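Local coordinates for protein cytolethal distending toxin subunit B (Escherichia coli, PDB 2F1N) that nicks DNA as the endonuclease subunit of a tripartite bacterial toxin, very probably damaging the DNA of intoxicated cells and arresting them at G2/M, at residues A[17-22]-A[49-54]; A[53-58]-A[145-150]. All coordinates share one frame; numbering follows the deposited sequence.

Contact 1: residues A[17-22]-A[49-54]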
# COMPACT_ATOMS: atom_id res chain seq x y z
N ARG A 17 -1.81 -8.81 -9.12
CA ARG A 17 -2.20 -7.46 -9.55
C ARG A 17 -2.39 -6.68 -8.26
O ARG A 17 -3.15 -7.12 -7.40
CB ARG A 17 -3.53 -7.47 -10.29
CG ARG A 17 -3.48 -8.05 -11.68
CD ARG A 17 -4.84 -8.05 -12.37
NE ARG A 17 -5.64 -6.82 -12.14
CZ ARG A 17 -5.50 -5.71 -12.85
NH1 ARG A 17 -4.62 -5.67 -13.84
NH2 ARG A 17 -6.26 -4.64 -12.60
N VAL A 18 -1.67 -5.58 -8.10
CA VAL A 18 -1.80 -4.78 -6.89
C VAL A 18 -2.09 -3.34 -7.29
O VAL A 18 -2.01 -2.96 -8.47
CB VAL A 18 -0.53 -4.87 -5.99
CG1 VAL A 18 -0.16 -6.36 -5.69
CG2 VAL A 18 0.65 -4.20 -6.65
N ALA A 19 -2.46 -2.52 -6.32
CA ALA A 19 -2.70 -1.09 -6.62
C ALA A 19 -2.59 -0.26 -5.36
O ALA A 19 -2.50 -0.78 -4.25
CB ALA A 19 -4.14 -0.90 -7.24
N THR A 20 -2.53 1.06 -5.54
CA THR A 20 -2.49 1.96 -4.41
C THR A 20 -3.44 3.14 -4.70
O THR A 20 -3.56 3.57 -5.87
CB THR A 20 -1.04 2.44 -4.19
OG1 THR A 20 -1.02 3.40 -3.13
CG2 THR A 20 -0.49 3.21 -5.41
N TRP A 21 -4.17 3.59 -3.67
CA TRP A 21 -5.03 4.74 -3.83
C TRP A 21 -5.10 5.59 -2.56
O TRP A 21 -5.39 5.09 -1.47
CB TRP A 21 -6.44 4.21 -4.20
CG TRP A 21 -7.39 5.33 -4.63
CD1 TRP A 21 -7.04 6.50 -5.24
CD2 TRP A 21 -8.81 5.38 -4.43
NE1 TRP A 21 -8.17 7.28 -5.46
CE2 TRP A 21 -9.26 6.61 -4.96
CE3 TRP A 21 -9.76 4.50 -3.86
CZ2 TRP A 21 -10.62 6.98 -4.95
CZ3 TRP A 21 -11.08 4.86 -3.83
CH2 TRP A 21 -11.52 6.10 -4.38
N ASN A 22 -4.82 6.89 -2.70
CA ASN A 22 -5.05 7.80 -1.59
C ASN A 22 -6.46 8.34 -1.82
O ASN A 22 -6.73 9.06 -2.79
CB ASN A 22 -4.00 8.93 -1.67
CG ASN A 22 -4.20 10.03 -0.62
OD1 ASN A 22 -5.28 10.22 -0.12
ND2 ASN A 22 -3.13 10.76 -0.32
N ASP A 49 -5.58 -7.99 -6.37
CA ASP A 49 -5.39 -8.90 -5.22
C ASP A 49 -5.07 -8.13 -3.93
O ASP A 49 -5.53 -8.51 -2.86
CB ASP A 49 -4.22 -9.83 -5.54
CG ASP A 49 -4.48 -10.61 -6.81
OD1 ASP A 49 -5.57 -11.25 -6.89
OD2 ASP A 49 -3.67 -10.64 -7.80
N ILE A 50 -4.28 -7.06 -4.06
CA ILE A 50 -3.89 -6.27 -2.89
C ILE A 50 -4.09 -4.81 -3.26
O ILE A 50 -3.64 -4.37 -4.32
CB ILE A 50 -2.44 -6.56 -2.49
CG1 ILE A 50 -2.38 -7.99 -1.92
CG2 ILE A 50 -2.00 -5.60 -1.36
CD1 ILE A 50 -1.08 -8.62 -1.95
N LEU A 51 -4.81 -4.08 -2.42
CA LEU A 51 -4.92 -2.65 -2.55
C LEU A 51 -4.34 -1.95 -1.29
O LEU A 51 -4.79 -2.19 -0.15
CB LEU A 51 -6.40 -2.22 -2.73
CG LEU A 51 -6.68 -0.71 -2.77
CD1 LEU A 51 -6.02 -0.04 -4.01
CD2 LEU A 51 -8.19 -0.45 -2.69
N ALA A 52 -3.40 -1.02 -1.52
CA ALA A 52 -2.88 -0.18 -0.46
C ALA A 52 -3.70 1.11 -0.49
O ALA A 52 -3.93 1.71 -1.56
CB ALA A 52 -1.38 0.14 -0.68
N VAL A 53 -4.11 1.54 0.68
CA VAL A 53 -4.96 2.75 0.80
C VAL A 53 -4.31 3.76 1.76
O VAL A 53 -3.78 3.37 2.85
CB VAL A 53 -6.38 2.37 1.34
CG1 VAL A 53 -7.35 3.63 1.31
CG2 VAL A 53 -6.98 1.20 0.54
N GLN A 54 -4.35 5.05 1.36
CA GLN A 54 -3.93 6.15 2.25
C GLN A 54 -5.12 7.13 2.46
O GLN A 54 -6.07 7.09 1.68
CB GLN A 54 -2.71 6.93 1.68
CG GLN A 54 -1.53 5.93 1.33
CD GLN A 54 -1.73 5.34 -0.05
OE1 GLN A 54 -2.21 6.04 -0.97
NE2 GLN A 54 -1.43 4.02 -0.21
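Asp49 holds Arg17 through both its backbone and its side chain. Its CB lies 3.5 Å from Arg17 O, CG stands near Arg17 N and O, and OD2 comes back to Arg17 N at 2.9 Å, on the anti side of the carboxylate and somewhat out of its plane; the bond is nearly straight, 165° at the hydrogen. OD1 turns the other way, to the amide of Asn114, while the backbone N of Asp49 donates to Arg17 O. CG lies anti to the carbonyl carbon (chi1 -58°), which folds the carboxylate beside its own backbone N and brings OD2 round to the arginine. Strands 18-22 and 50-53 run parallel in register, their axes 4.6 Å apart and crossing at -21°. They are neighbours in one sheet of the DNase I-like sandwich, joined by a beta-alpha-beta crossover through helix 31-42. The bonds alternate: Ala19 N to Ile50 O, Ala52 N to Ala19 O (2.9 Å), Trp21 N to Ala52 O (2.8 Å), and Gln54 N to Trp21 O. Val18, Ile50, Thr20 and Ala52 share the face turned to strands 141-147 and 179-183; there Val18 CG1 packs alongside Ile50 CB at 3.9 Å. Ala19, Leu51 and Trp21 occupy the reverse face, where Leu51 CD1 reaches across to Ala19 CB at 3.8 Å and the indole NE1 bonds to His254 O.

Contact 2: residues A[53-58]-A[145-150]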
# COMPACT_ATOMS: atom_id res chain seq x y z
N VAL A 53 -4.11 1.54 0.68
CA VAL A 53 -4.96 2.75 0.80
C VAL A 53 -4.31 3.76 1.76
O VAL A 53 -3.78 3.37 2.85
CB VAL A 53 -6.38 2.37 1.34
CG1 VAL A 53 -7.35 3.63 1.31
CG2 VAL A 53 -6.98 1.20 0.54
N GLN A 54 -4.35 5.05 1.36
CA GLN A 54 -3.93 6.15 2.25
C GLN A 54 -5.12 7.13 2.46
O GLN A 54 -6.07 7.09 1.68
CB GLN A 54 -2.71 6.93 1.68
CG GLN A 54 -1.53 5.93 1.33
CD GLN A 54 -1.73 5.34 -0.05
OE1 GLN A 54 -2.21 6.04 -0.97
NE2 GLN A 54 -1.43 4.02 -0.21
N GLU A 55 -5.06 7.92 3.53
CA GLU A 55 -6.20 8.78 3.97
C GLU A 55 -7.48 7.93 3.93
O GLU A 55 -8.50 8.32 3.34
CB GLU A 55 -6.31 10.02 3.09
CG GLU A 55 -4.99 10.81 3.12
CD GLU A 55 -5.07 12.17 2.43
OE1 GLU A 55 -6.16 12.82 2.39
OE2 GLU A 55 -3.98 12.60 2.00
N ALA A 56 -7.43 6.79 4.62
CA ALA A 56 -8.43 5.74 4.42
C ALA A 56 -9.76 6.01 5.14
O ALA A 56 -10.76 5.32 4.88
CB ALA A 56 -7.87 4.35 4.85
N GLY A 57 -9.82 7.03 6.01
CA GLY A 57 -11.09 7.24 6.70
C GLY A 57 -11.36 6.12 7.71
O GLY A 57 -10.52 5.82 8.55
N SER A 58 -12.54 5.55 7.62
CA SER A 58 -13.00 4.48 8.50
C SER A 58 -13.29 3.32 7.55
O SER A 58 -13.68 3.53 6.40
CB SER A 58 -14.29 4.94 9.20
OG SER A 58 -13.96 5.84 10.29
N THR A 145 1.60 -0.42 2.71
CA THR A 145 1.06 0.89 2.35
C THR A 145 1.81 2.04 3.05
O THR A 145 2.16 1.93 4.22
CB THR A 145 -0.46 0.92 2.62
OG1 THR A 145 -0.98 2.23 2.26
CG2 THR A 145 -0.79 0.74 4.15
N ALA A 146 2.12 3.11 2.31
CA ALA A 146 2.93 4.22 2.84
C ALA A 146 2.31 5.56 2.48
O ALA A 146 1.68 5.71 1.41
CB ALA A 146 4.33 4.21 2.30
N HIS A 147 2.45 6.51 3.41
CA HIS A 147 1.98 7.85 3.11
C HIS A 147 2.98 8.85 3.66
O HIS A 147 2.91 9.24 4.83
CB HIS A 147 0.60 8.08 3.70
CG HIS A 147 0.04 9.43 3.35
ND1 HIS A 147 -1.05 9.96 4.01
CD2 HIS A 147 0.44 10.36 2.44
CE1 HIS A 147 -1.31 11.17 3.51
NE2 HIS A 147 -0.42 11.44 2.56
N ALA A 148 3.91 9.29 2.82
CA ALA A 148 4.97 10.19 3.23
C ALA A 148 4.40 11.58 3.44
O ALA A 148 3.34 11.86 2.92
CB ALA A 148 6.09 10.21 2.17
N ILE A 149 5.11 12.42 4.19
CA ILE A 149 4.59 13.75 4.56
C ILE A 149 4.61 14.66 3.36
O ILE A 149 5.56 14.61 2.56
CB ILE A 149 5.43 14.34 5.68
CG1 ILE A 149 5.36 13.47 6.94
CG2 ILE A 149 4.94 15.84 6.00
CD1 ILE A 149 6.53 13.75 7.92
N ALA A 150 3.56 15.48 3.21
CA ALA A 150 3.56 16.43 2.11
C ALA A 150 4.35 17.66 2.60
O ALA A 150 3.82 18.60 3.21
CB ALA A 150 2.12 16.81 1.69
O HOH W 1 -2.75 8.10 5.12
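Thr145 comes within 6.5 Å of Val53, and His147 within 6.2 Å of Gln54, between CA atoms, where the chain turns a corner at residues 54 and 55 opposite the end of strand 141-147. The two strands belong to different sheets of the DNase I-like beta sandwich, so side chains and a water make the junction. Thr145 OG1, anti to the backbone N (chi1 180°), extends towards the strand opposite and donates to Val53 O at 3.1 Å. It approaches from above the carbonyl plane, 68° out of it, a poor direction for a lone pair. Gln54 lays its aliphatic part against strand 141-147: CG lies 3.2 Å from Ala146 O and 3.8 Å from His147 CB. His147 makes the other half of the contact, with Gln54 and Glu55. Its imidazole meets Glu55 obliquely, the carboxylate and ring planes 26° apart, with CE1 3.4 Å from Glu55 OE2 and 3.7 Å from Glu55 CG. That carboxylate oxygen is bonded to Asn22 ND2, which also bonds Asp185 OD2 and so ties the two acids together beside the histidine. Leu109 and Asp185 also touch the histidine side chain. This polar cluster is consistent with the active-site region of DNase I-like nucleases. At the ring nitrogen, one water O lies 2.8 Å from His147 ND1 and also accepts a hydrogen bond from Glu55 N, bridging the two residues.

Strand 50-56 serves both contacts, with Val53 and Gln54 common to them. Contact 1 lies near the middle of the molecule and joins neighbours within one sheet, so repeated backbone bonds and apolar side chains dominate, and it buries 549 Å². Contact 2 is also largely buried but lies farther from the centre, spans the two sheets of the sandwich and buries 231 Å²; a single direct hydrogen bond, a bridging water and an acid beside an imidazole replace the regular strand pairing. The two meet where Asn22 of contact 1 reaches into the polar cluster of contact 2 and where Ala52 CB packs against Thr145 CB, at 3.5 Å.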